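Local coordinates for osmolarity sensor protein EnvZ (Escherichia coli, PDB 5XGA) that senses osmolarity as a membrane histidine kinase, its periplasmic domain probably taking part in signal detection ahead of the cytoplasmic kinase, at residues K15-E20 against H77-Q82; L51-Y56 against I110-P115; G85-R90 against L102-S107. One frame throughout, in Å; residues are numbered along the deposited sequence. Where two conformers were deposited one is given.

Contact 1. Residues K15-E20 against H77-Q82; sequences KVLAYE and HQMAQQ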
loop_
_atom_site.group_PDB
_atom_site.type_symbol
_atom_site.label_atom_id
_atom_site.label_comp_id
_atom_site.label_asym_id
_atom_site.label_seq_id
_atom_site.Cartn_x
_atom_site.Cartn_y
_atom_site.Cartn_z
ATOM N N LYS A 15 -7.320 -2.190 3.152
ATOM C CA LYS A 15 -8.080 -2.840 2.082
ATOM C C LYS A 15 -8.011 -2.010 0.815
ATOM O O LYS A 15 -7.819 -2.531 -0.289
ATOM C CB LYS A 15 -9.545 -3.041 2.471
ATOM C CG LYS A 15 -9.782 -3.986 3.631
ATOM C CD LYS A 15 -11.273 -4.302 3.783
ATOM C CE LYS A 15 -11.650 -5.513 2.942
ATOM N NZ LYS A 15 -10.809 -6.700 3.310
ATOM N N VAL A 16 -8.192 -0.706 0.988
ATOM C CA VAL A 16 -8.137 0.238 -0.121
ATOM C C VAL A 16 -6.762 0.236 -0.770
ATOM O O VAL A 16 -6.623 0.080 -1.986
ATOM C CB VAL A 16 -8.469 1.654 0.358
ATOM C CG1 VAL A 16 -8.028 2.672 -0.683
ATOM C CG2 VAL A 16 -9.959 1.758 0.665
ATOM N N LEU A 17 -5.745 0.399 0.062
ATOM C CA LEU A 17 -4.365 0.386 -0.391
ATOM C C LEU A 17 -4.022 -0.878 -1.186
ATOM O O LEU A 17 -3.378 -0.815 -2.237
ATOM C CB LEU A 17 -3.447 0.508 0.818
ATOM C CG LEU A 17 -1.954 0.501 0.572
ATOM C CD1 LEU A 17 -1.572 1.685 -0.274
ATOM C CD2 LEU A 17 -1.241 0.530 1.921
ATOM N N ALA A 18 -4.444 -2.025 -0.674
ATOM C CA ALA A 18 -4.128 -3.307 -1.309
ATOM C C ALA A 18 -4.691 -3.383 -2.721
ATOM O O ALA A 18 -3.997 -3.769 -3.667
ATOM C CB ALA A 18 -4.659 -4.454 -0.465
ATOM N N TYR A 19 -5.960 -3.023 -2.854
ATOM C CA TYR A 19 -6.624 -3.033 -4.150
ATOM C C TYR A 19 -5.946 -2.108 -5.142
ATOM O O TYR A 19 -5.697 -2.490 -6.284
ATOM C CB TYR A 19 -8.091 -2.640 -4.025
ATOM C CG TYR A 19 -8.818 -2.942 -5.310
ATOM C CD1 TYR A 19 -8.834 -4.235 -5.819
ATOM C CD2 TYR A 19 -9.447 -1.941 -6.041
ATOM C CE1 TYR A 19 -9.476 -4.536 -7.011
ATOM C CE2 TYR A 19 -10.099 -2.234 -7.239
ATOM C CZ TYR A 19 -10.103 -3.534 -7.717
ATOM O OH TYR A 19 -10.736 -3.847 -8.900
ATOM N N GLU A 20 -5.630 -0.892 -4.706
ATOM C CA GLU A 20 -4.994 0.081 -5.587
ATOM C C GLU A 20 -3.557 -0.303 -5.919
ATOM O O GLU A 20 -3.135 -0.163 -7.056
ATOM C CB GLU A 20 -5.047 1.491 -4.960
ATOM C CG GLU A 20 -6.465 1.922 -4.622
ATOM C CD GLU A 20 -6.628 3.428 -4.463
ATOM O OE1 GLU A 20 -5.648 4.173 -4.667
ATOM O OE2 GLU A 20 -7.751 3.870 -4.146
ATOM N N HIS A 77 -0.879 -10.236 6.037
ATOM C CA HIS A 77 -1.467 -11.368 5.314
ATOM C C HIS A 77 -2.574 -10.896 4.367
ATOM O O HIS A 77 -2.670 -11.349 3.219
ATOM C CB HIS A 77 -2.021 -12.401 6.285
ATOM C CG HIS A 77 -1.000 -13.368 6.778
ATOM N ND1 HIS A 77 -0.702 -14.539 6.111
ATOM C CD2 HIS A 77 -0.195 -13.339 7.866
ATOM C CE1 HIS A 77 0.237 -15.192 6.771
ATOM N NE2 HIS A 77 0.564 -14.483 7.838
ATOM N N GLN A 78 -3.401 -9.979 4.861
ATOM C CA GLN A 78 -4.483 -9.417 4.061
ATOM C C GLN A 78 -3.899 -8.748 2.816
ATOM O O GLN A 78 -4.404 -8.919 1.715
ATOM C CB GLN A 78 -5.310 -8.420 4.884
ATOM C CG GLN A 78 -6.469 -7.784 4.101
ATOM C CD GLN A 78 -7.305 -6.800 4.922
ATOM O OE1 GLN A 78 -8.521 -6.966 5.060
ATOM N NE2 GLN A 78 -6.659 -5.765 5.454
ATOM N N MET A 79 -2.821 -7.998 2.994
ATOM C CA MET A 79 -2.138 -7.365 1.872
ATOM C C MET A 79 -1.511 -8.429 0.966
ATOM O O MET A 79 -1.675 -8.386 -0.252
ATOM C CB MET A 79 -1.072 -6.389 2.382
ATOM C CG MET A 79 -0.236 -5.724 1.284
ATOM S SD MET A 79 -1.143 -4.450 0.369
ATOM C CE MET A 79 -1.526 -3.276 1.689
ATOM N N ALA A 80 -0.818 -9.393 1.561
ATOM C CA ALA A 80 -0.163 -10.452 0.769
ATOM C C ALA A 80 -1.158 -11.181 -0.135
ATOM O O ALA A 80 -0.876 -11.450 -1.310
ATOM C CB ALA A 80 0.537 -11.460 1.688
ATOM N N GLN A 81 -2.313 -11.509 0.424
ATOM C CA GLN A 81 -3.351 -12.217 -0.320
ATOM C C GLN A 81 -3.874 -11.414 -1.505
ATOM O O GLN A 81 -4.158 -11.979 -2.553
ATOM C CB GLN A 81 -4.511 -12.579 0.604
ATOM C CG GLN A 81 -5.026 -13.989 0.417
ATOM C CD GLN A 81 -5.435 -14.621 1.729
ATOM O OE1 GLN A 81 -5.692 -13.922 2.714
ATOM N NE2 GLN A 81 -5.487 -15.950 1.758
ATOM N N GLN A 82 -4.013 -10.101 -1.346
ATOM C CA GLN A 82 -4.532 -9.262 -2.425
ATOM C C GLN A 82 -3.481 -9.007 -3.486
ATOM O O GLN A 82 -3.776 -9.002 -4.679
ATOM C CB GLN A 82 -5.042 -7.924 -1.880
ATOM C CG GLN A 82 -6.352 -8.014 -1.141
ATOM C CD GLN A 82 -7.491 -8.459 -2.035
ATOM O OE1 GLN A 82 -7.812 -7.811 -3.040
ATOM N NE2 GLN A 82 -8.108 -9.578 -1.672
#
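Helices 15-20 and 77-82 run side by side in the same direction, their axes 9.2 Å apart at closest approach and crossing at -24°, with A18 and M79 nearest in the backbone. The small A18 makes the middle of the contact: its CB sits 3.6 Å from M79 SD and, one turn further along the second helix, 3.8 Å from Q82 CB. M79 reaches it through a folded chain. With CG anti to the backbone N (chi1 177°), the turns at chi2 and chi3 lay the sulfur against A18 and put the methyl CE 3.8 Å from L17 CD2. Above this apolar layer, at the partly exposed border, K15 and Q78 cross at about a right angle. The lysine chain bends at chi3 and chi4, which brings NZ within 2.9 Å of Q78 OE1; this hydrogen bond meets the oxygen from above the carbonyl plane, 43° out of it. Q78 approaches with an extended chain, and its amide is gripped at both ends, since NE2 gives a hydrogen bond to N14 OD1 on the same first helix, which should fix the amide's rotation. Beneath the pair lies the sheet: M79 packs on T87, V89 and L102, L17 rests on V100 of strand 99-104, and L17 also touches L51 of helix 41-51.

Contact 2. Residues L51-Y56 against I110-P115; sequences LGISLY and IWVRVP. With CPS (3-[(3-cholamidopropyl)dimethylammonio]-1-propanesulfonate), chain B.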
loop_
_atom_site.group_PDB
_atom_site.type_symbol
_atom_site.label_atom_id
_atom_site.label_comp_id
_atom_site.label_asym_id
_atom_site.label_seq_id
_atom_site.Cartn_x
_atom_site.Cartn_y
_atom_site.Cartn_z
ATOM N N LEU A 51 -2.409 8.242 -3.836
ATOM C CA LEU A 51 -2.025 7.566 -2.604
ATOM C C LEU A 51 -0.949 8.333 -1.849
ATOM O O LEU A 51 -0.765 8.122 -0.655
ATOM C CB LEU A 51 -1.534 6.155 -2.880
ATOM C CG LEU A 51 -2.602 5.116 -3.176
ATOM C CD1 LEU A 51 -1.914 3.824 -3.608
ATOM C CD2 LEU A 51 -3.449 4.878 -1.956
ATOM N N GLY A 52 -0.219 9.197 -2.546
ATOM C CA GLY A 52 0.896 9.894 -1.913
ATOM C C GLY A 52 2.034 8.951 -1.532
ATOM O O GLY A 52 2.688 9.110 -0.497
ATOM N N ILE A 53 2.278 7.959 -2.375
ATOM C CA ILE A 53 3.356 7.016 -2.138
ATOM C C ILE A 53 4.709 7.711 -2.210
ATOM O O ILE A 53 4.979 8.452 -3.158
ATOM C CB ILE A 53 3.324 5.870 -3.164
ATOM C CG1 ILE A 53 2.201 4.886 -2.830
ATOM C CG2 ILE A 53 4.701 5.168 -3.259
ATOM C CD1 ILE A 53 1.852 3.945 -3.973
ATOM N N SER A 54 5.542 7.475 -1.198
ATOM C CA SER A 54 6.965 7.780 -1.284
ATOM C C SER A 54 7.723 6.469 -1.283
ATOM O O SER A 54 7.313 5.525 -0.601
ATOM C CB SER A 54 7.433 8.649 -0.107
ATOM O OG SER A 54 6.809 9.922 -0.140
ATOM N N LEU A 55 8.822 6.415 -2.036
ATOM C CA LEU A 55 9.692 5.236 -2.077
ATOM C C LEU A 55 10.982 5.495 -1.316
ATOM O O LEU A 55 11.659 6.494 -1.564
ATOM C CB LEU A 55 10.026 4.850 -3.516
ATOM C CG LEU A 55 8.847 4.611 -4.450
ATOM C CD1 LEU A 55 9.356 4.151 -5.819
ATOM C CD2 LEU A 55 7.902 3.571 -3.852
ATOM N N TYR A 56 11.317 4.584 -0.407
ATOM C CA TYR A 56 12.489 4.715 0.462
ATOM C C TYR A 56 13.468 3.563 0.300
ATOM O O TYR A 56 13.059 2.414 0.197
ATOM C CB TYR A 56 12.065 4.767 1.923
ATOM C CG TYR A 56 11.511 6.087 2.388
ATOM C CD1 TYR A 56 10.279 6.546 1.940
ATOM C CD2 TYR A 56 12.207 6.856 3.305
ATOM C CE1 TYR A 56 9.763 7.753 2.385
ATOM C CE2 TYR A 56 11.703 8.071 3.752
ATOM C CZ TYR A 56 10.483 8.513 3.289
ATOM O OH TYR A 56 9.980 9.721 3.747
ATOM N N ILE A 110 13.120 -1.881 -1.541
ATOM C CA ILE A 110 12.350 -0.630 -1.484
ATOM C C ILE A 110 11.260 -0.701 -0.412
ATOM O O ILE A 110 10.495 -1.670 -0.357
ATOM C CB ILE A 110 11.673 -0.301 -2.851
ATOM C CG1 ILE A 110 12.718 -0.075 -3.941
ATOM C CG2 ILE A 110 10.746 0.909 -2.733
ATOM C CD1 ILE A 110 13.721 1.015 -3.600
ATOM N N TRP A 111 11.185 0.320 0.437
ATOM C CA TRP A 111 10.031 0.490 1.302
ATOM C C TRP A 111 9.046 1.486 0.689
ATOM O O TRP A 111 9.437 2.558 0.222
ATOM C CB TRP A 111 10.452 0.968 2.690
ATOM C CG TRP A 111 10.938 -0.135 3.580
ATOM C CD1 TRP A 111 12.234 -0.492 3.809
ATOM C CD2 TRP A 111 10.132 -1.028 4.359
ATOM N NE1 TRP A 111 12.288 -1.547 4.690
ATOM C CE2 TRP A 111 11.008 -1.895 5.043
ATOM C CE3 TRP A 111 8.753 -1.178 4.547
ATOM C CZ2 TRP A 111 10.552 -2.903 5.890
ATOM C CZ3 TRP A 111 8.303 -2.173 5.399
ATOM C CH2 TRP A 111 9.200 -3.031 6.049
ATOM N N VAL A 112 7.771 1.129 0.704
ATOM C CA VAL A 112 6.709 2.012 0.227
ATOM C C VAL A 112 6.072 2.709 1.422
ATOM O O VAL A 112 5.565 2.043 2.329
ATOM C CB VAL A 112 5.643 1.221 -0.571
ATOM C CG1 VAL A 112 4.431 2.068 -0.856
ATOM C CG2 VAL A 112 6.245 0.677 -1.873
ATOM N N ARG A 113 6.119 4.041 1.436
ATOM C CA ARG A 113 5.538 4.804 2.536
ATOM C C ARG A 113 4.242 5.458 2.106
ATOM O O ARG A 113 4.225 6.232 1.152
ATOM C CB ARG A 113 6.499 5.881 3.038
ATOM C CG ARG A 113 5.926 6.671 4.219
ATOM C CD ARG A 113 6.711 7.948 4.456
ATOM N NE ARG A 113 6.209 8.667 5.627
ATOM C CZ ARG A 113 5.297 9.636 5.579
ATOM N NH1 ARG A 113 4.783 10.022 4.421
ATOM N NH2 ARG A 113 4.905 10.230 6.703
ATOM N N VAL A 114 3.161 5.146 2.815
ATOM C CA VAL A 114 1.840 5.676 2.480
ATOM C C VAL A 114 1.117 6.147 3.736
ATOM O O VAL A 114 0.711 5.335 4.565
ATOM C CB VAL A 114 0.960 4.617 1.763
ATOM C CG1 VAL A 114 -0.276 5.261 1.166
ATOM C CG2 VAL A 114 1.743 3.938 0.667
ATOM N N PRO A 115 0.966 7.466 3.886
ATOM C CA PRO A 115 0.176 8.037 4.983
ATOM C C PRO A 115 -1.306 7.750 4.822
ATOM O O PRO A 115 -1.835 7.836 3.706
ATOM C CB PRO A 115 0.445 9.543 4.865
ATOM C CG PRO A 115 0.696 9.742 3.413
ATOM C CD PRO A 115 1.489 8.509 2.989
HETATM C C1 CPS B . 4.539 -1.582 -5.728
HETATM C C2 CPS B . 5.477 -0.668 -6.482
HETATM C C3 CPS B . 4.803 -1.773 -8.678
HETATM C C4 CPS B . 5.262 -2.359 -9.992
HETATM C C5 CPS B . 6.160 -1.421 -10.727
HETATM C C6 CPS B . 7.289 -1.045 -9.806
HETATM C C7 CPS B . 8.278 -0.289 -10.642
HETATM C C8 CPS B . 8.174 -1.020 -11.960
HETATM C C9 CPS B . 6.994 -1.988 -11.858
HETATM C C10 CPS B . 5.303 -0.249 -11.190
HETATM C C11 CPS B . 4.676 0.553 -6.871
HETATM C C12 CPS B . 5.253 -2.786 -5.144
HETATM C C13 CPS B . 6.333 -2.324 -4.199
HETATM C C14 CPS B . 7.342 -1.506 -4.989
HETATM C C15 CPS B . 6.669 -0.300 -5.595
HETATM C C16 CPS B . 7.694 0.570 -6.303
HETATM C C17 CPS B . 8.088 0.031 -7.676
HETATM C C18 CPS B . 6.859 -0.357 -8.524
HETATM C C19 CPS B . 5.945 -1.307 -7.785
HETATM C C20 CPS B . 6.333 -2.232 -13.232
HETATM C C21 CPS B . 5.003 -2.991 -13.208
HETATM C C22 CPS B . 7.301 -2.893 -14.208
HETATM C C23 CPS B . 6.893 -2.926 -15.671
HETATM C C24 CPS B . 8.135 -2.939 -16.555
HETATM C C25 CPS B . 9.555 -1.731 -18.167
HETATM C C26 CPS B . 9.714 -0.355 -18.844
HETATM C C27 CPS B . 10.986 -0.191 -19.696
HETATM C C28 CPS B . 9.979 0.848 -21.592
HETATM C C29 CPS B . 10.605 2.185 -19.731
HETATM C C30 CPS B . 12.361 1.248 -21.026
HETATM N N1 CPS B . 8.388 -1.845 -17.278
HETATM N N2 CPS B . 10.985 1.022 -20.538
HETATM O O1 CPS B . 8.874 -3.913 -16.624
HETATM O O2 CPS B . 6.897 -3.461 -3.547
HETATM O O3 CPS B . 9.036 -1.028 -7.536
HETATM O O4 CPS B . 5.991 -3.525 -9.706
HETATM O O HOH W 1 4.821 8.950 1.741
#
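I110 CG2 lies 4.1 Å from L55 CD2, and the I110 side chain also touches a second CHAPS (CPS) molecule. W111 pairs with Y56 through two backbone hydrogen bonds, both 2.8 Å between N and O, W111 N to Y56 O and Y56 N to W111 O. The CB atoms of this pair lie side by side on one face of the sheet, but the indole leads away toward W101 and K103 of strand 99-104. V112 stands beside L55 in a non-hydrogen-bonded pair, the two side chains pointing the same way. Here CG2 of V112 approaches L55 CD2 to 3.9 Å and CHAPS C13 to 3.8 Å, so the valine and the leucine together line the steroid pocket. This is the antiparallel edge of the five-stranded sheet, with 54-57 outermost and 110-115 bonded on its other side to 99-104. R113 and S54 form the next hydrogen-bonded pair. The arginine chain, its CG opposite the backbone N (chi1 -178°) and extended out to NE, runs alongside the Y56 ring, CD 3.7 Å from Y56 CE1. Cutting Y56 back to an alanine is likely to open a gap beside the R113 methylenes and to take from W101 the ring it meets edge-to-face. A water in the plane of the guanidinium accepts from R113 NH1 at 2.9 Å, donates to the carbonyls of R113 and G52, and hydrogen-bonds S54 OG. V114 drops to the face of V112, its CG2 3.7 Å from I53 CG1, while its CG1 touches the carbonyl O of L51. P115 closes the run with CD 3.7 Å from the carbonyl O of G52, the residue at the positive-phi position of the Schellman motif that ends helix 41-51.

Contact 3. Residues G85-R90 against L102-S107; sequences GPTEVR and LKTWLS. With CPS (3-[(3-cholamidopropyl)dimethylammonio]-1-propanesulfonate), chain B.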
loop_
_atom_site.group_PDB
_atom_site.type_symbol
_atom_site.label_atom_id
_atom_site.label_comp_id
_atom_site.label_asym_id
_atom_site.label_seq_id
_atom_site.Cartn_x
_atom_site.Cartn_y
_atom_site.Cartn_z
ATOM N N GLY A 85 1.497 -12.160 -3.353
ATOM C CA GLY A 85 2.886 -12.499 -3.089
ATOM C C GLY A 85 3.275 -12.084 -1.682
ATOM O O GLY A 85 2.537 -11.330 -1.048
ATOM N N PRO A 86 4.426 -12.581 -1.180
ATOM C CA PRO A 86 4.860 -12.293 0.192
ATOM C C PRO A 86 5.024 -10.805 0.445
ATOM O O PRO A 86 5.723 -10.099 -0.298
ATOM C CB PRO A 86 6.208 -13.013 0.296
ATOM C CG PRO A 86 6.090 -14.143 -0.679
ATOM C CD PRO A 86 5.303 -13.569 -1.832
ATOM N N THR A 87 4.410 -10.339 1.523
ATOM C CA THR A 87 4.392 -8.918 1.814
ATOM C C THR A 87 4.613 -8.659 3.294
ATOM O O THR A 87 4.306 -9.504 4.137
ATOM C CB THR A 87 3.057 -8.298 1.360
ATOM O OG1 THR A 87 2.836 -8.615 -0.021
ATOM C CG2 THR A 87 3.068 -6.797 1.541
ATOM N N GLU A 88 5.158 -7.487 3.606
ATOM C CA GLU A 88 5.259 -7.031 4.978
ATOM C C GLU A 88 4.548 -5.677 5.098
ATOM O O GLU A 88 4.811 -4.777 4.314
ATOM C CB GLU A 88 6.727 -6.913 5.402
ATOM C CG GLU A 88 6.988 -6.067 6.644
ATOM C CD GLU A 88 6.626 -6.763 7.928
ATOM O OE1 GLU A 88 5.535 -7.360 7.980
ATOM O OE2 GLU A 88 7.427 -6.708 8.889
ATOM N N VAL A 89 3.639 -5.554 6.060
ATOM C CA VAL A 89 3.016 -4.276 6.367
ATOM C C VAL A 89 3.378 -3.891 7.793
ATOM O O VAL A 89 3.137 -4.650 8.731
ATOM C CB VAL A 89 1.479 -4.322 6.219
ATOM C CG1 VAL A 89 0.843 -3.059 6.802
ATOM C CG2 VAL A 89 1.070 -4.540 4.734
ATOM N N ARG A 90 3.963 -2.712 7.951
ATOM C CA ARG A 90 4.229 -2.174 9.281
ATOM C C ARG A 90 3.499 -0.854 9.433
ATOM O O ARG A 90 3.310 -0.129 8.446
ATOM C CB ARG A 90 5.731 -1.990 9.503
ATOM C CG ARG A 90 6.518 -3.280 9.446
ATOM C CD ARG A 90 7.917 -3.107 10.008
ATOM N NE ARG A 90 8.778 -4.182 9.532
ATOM C CZ ARG A 90 10.100 -4.108 9.476
ATOM N NH1 ARG A 90 10.715 -3.004 9.882
ATOM N NH2 ARG A 90 10.804 -5.132 9.010
ATOM N N LEU A 102 5.215 -0.476 3.660
ATOM C CA LEU A 102 4.916 -1.673 2.888
ATOM C C LEU A 102 6.155 -2.118 2.122
ATOM O O LEU A 102 6.819 -1.300 1.483
ATOM C CB LEU A 102 3.756 -1.397 1.911
ATOM C CG LEU A 102 3.481 -2.423 0.820
ATOM C CD1 LEU A 102 2.887 -3.699 1.409
ATOM C CD2 LEU A 102 2.572 -1.860 -0.250
ATOM N N LYS A 103 6.475 -3.409 2.209
ATOM C CA LYS A 103 7.511 -4.003 1.385
ATOM C C LYS A 103 6.954 -5.282 0.760
ATOM O O LYS A 103 6.224 -6.025 1.419
ATOM C CB LYS A 103 8.776 -4.294 2.214
ATOM C CG LYS A 103 9.909 -4.901 1.392
ATOM C CD LYS A 103 11.224 -4.965 2.158
ATOM C CE LYS A 103 12.022 -3.662 2.013
ATOM N NZ LYS A 103 13.403 -3.822 2.563
ATOM N N THR A 104 7.263 -5.522 -0.513
ATOM C CA THR A 104 6.768 -6.727 -1.190
ATOM C C THR A 104 7.880 -7.511 -1.833
ATOM O O THR A 104 8.992 -7.012 -1.999
ATOM C CB THR A 104 5.744 -6.429 -2.307
ATOM O OG1 THR A 104 6.441 -6.067 -3.512
ATOM C CG2 THR A 104 4.744 -5.333 -1.889
ATOM N N TRP A 105 7.549 -8.734 -2.233
ATOM C CA TRP A 105 8.539 -9.645 -2.792
ATOM C C TRP A 105 9.063 -9.115 -4.120
ATOM O O TRP A 105 10.157 -9.487 -4.549
ATOM C CB TRP A 105 7.941 -11.043 -2.976
ATOM C CG TRP A 105 7.028 -11.162 -4.175
ATOM C CD1 TRP A 105 7.309 -11.792 -5.354
ATOM C CD2 TRP A 105 5.700 -10.637 -4.310
ATOM N NE1 TRP A 105 6.237 -11.697 -6.213
ATOM C CE2 TRP A 105 5.237 -10.991 -5.598
ATOM C CE3 TRP A 105 4.857 -9.899 -3.471
ATOM C CZ2 TRP A 105 3.969 -10.633 -6.068
ATOM C CZ3 TRP A 105 3.596 -9.546 -3.936
ATOM C CH2 TRP A 105 3.165 -9.915 -5.224
ATOM N N LEU A 106 8.275 -8.241 -4.750
ATOM C CA LEU A 106 8.593 -7.649 -6.053
ATOM C C LEU A 106 9.759 -6.662 -6.003
ATOM O O LEU A 106 10.506 -6.524 -6.970
ATOM C CB LEU A 106 7.363 -6.934 -6.629
ATOM C CG LEU A 106 6.116 -7.726 -7.024
ATOM C CD1 LEU A 106 4.938 -6.779 -7.220
ATOM C CD2 LEU A 106 6.350 -8.549 -8.286
ATOM N N SER A 107 9.906 -5.961 -4.885
ATOM C CA SER A 107 10.981 -4.981 -4.739
ATOM C C SER A 107 11.540 -5.019 -3.340
ATOM O O SER A 107 11.269 -4.129 -2.535
ATOM C CB SER A 107 10.483 -3.569 -5.055
ATOM O OG SER A 107 9.935 -3.504 -6.353
HETATM C C1 CPS B . 4.539 -1.582 -5.728
HETATM C C2 CPS B . 5.477 -0.668 -6.482
HETATM C C3 CPS B . 4.803 -1.773 -8.678
HETATM C C4 CPS B . 5.262 -2.359 -9.992
HETATM C C5 CPS B . 6.160 -1.421 -10.727
HETATM C C6 CPS B . 7.289 -1.045 -9.806
HETATM C C7 CPS B . 8.278 -0.289 -10.642
HETATM C C8 CPS B . 8.174 -1.020 -11.960
HETATM C C9 CPS B . 6.994 -1.988 -11.858
HETATM C C10 CPS B . 5.303 -0.249 -11.190
HETATM C C11 CPS B . 4.676 0.553 -6.871
HETATM C C12 CPS B . 5.253 -2.786 -5.144
HETATM C C13 CPS B . 6.333 -2.324 -4.199
HETATM C C14 CPS B . 7.342 -1.506 -4.989
HETATM C C15 CPS B . 6.669 -0.300 -5.595
HETATM C C16 CPS B . 7.694 0.570 -6.303
HETATM C C17 CPS B . 8.088 0.031 -7.676
HETATM C C18 CPS B . 6.859 -0.357 -8.524
HETATM C C19 CPS B . 5.945 -1.307 -7.785
HETATM C C20 CPS B . 6.333 -2.232 -13.232
HETATM C C21 CPS B . 5.003 -2.991 -13.208
HETATM C C22 CPS B . 7.301 -2.893 -14.208
HETATM C C23 CPS B . 6.893 -2.926 -15.671
HETATM C C24 CPS B . 8.135 -2.939 -16.555
HETATM C C25 CPS B . 9.555 -1.731 -18.167
HETATM C C26 CPS B . 9.714 -0.355 -18.844
HETATM C C27 CPS B . 10.986 -0.191 -19.696
HETATM C C28 CPS B . 9.979 0.848 -21.592
HETATM C C29 CPS B . 10.605 2.185 -19.731
HETATM C C30 CPS B . 12.361 1.248 -21.026
HETATM N N1 CPS B . 8.388 -1.845 -17.278
HETATM N N2 CPS B . 10.985 1.022 -20.538
HETATM O O1 CPS B . 8.874 -3.913 -16.624
HETATM O O2 CPS B . 6.897 -3.461 -3.547
HETATM O O3 CPS B . 9.036 -1.028 -7.536
HETATM O O4 CPS B . 5.991 -3.525 -9.706
#
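E88 and K103 are joined by two backbone hydrogen bonds, E88 N to K103 O at 2.8 Å and K103 N to E88 O at 3.0 Å; beyond them W105 N makes a weak, bent bond to P86 O. Apolar contacts follow on the face that carries T87, V89, L102 and T104: V89 CG2 lies 3.9 Å from L102 CD1. At the strand end P86 packs on one face of the W105 indole, its CD 3.8 Å from W105 CG, and L106 lies on the opposite face. Among the polar side chains, R90 NE makes a salt bridge to E88 OE2 at 2.9 Å, an oxygen that H71 also holds; K103 NZ turns to N58 and P108. T104 OG1 sits between the backbone N and the carbonyl carbon (chi1 82°), where it accepts from L106 N in an ST turn. The same T104 OG1 hydrogen-bonds CHAPS (CPS) O2 at 2.6 Å. S107 OG meets CHAPS O3 at 2.9 Å. Strands 87-92 and 99-104 form an antiparallel beta hairpin; the type I turn from T104 to S107 follows its second strand, and the hydroxyls of T104 and S107 hold the steroid in the detergent pocket.

In the fold
From the N terminus, helix 10-24 supplies the first half of contact 1, and the chain passes through the 28-38 hairpin and helix 41-51 before 51-56 opens contact 2. Helix 73-83 then closes contact 1, so these two long loops cross. Strand 87-92 follows directly, and contact 3 opens and closes as a short hairpin within the longer span that contact 2 completes at 110-115. Contacts 2 and 3 share the sheet, strands 99-104 and 110-115 being neighbours through V112 N and L102 O, and both reach the same CHAPS. Contact 1 pairs the two helices packed on that sheet, and L17 reaches V114 of contact 2.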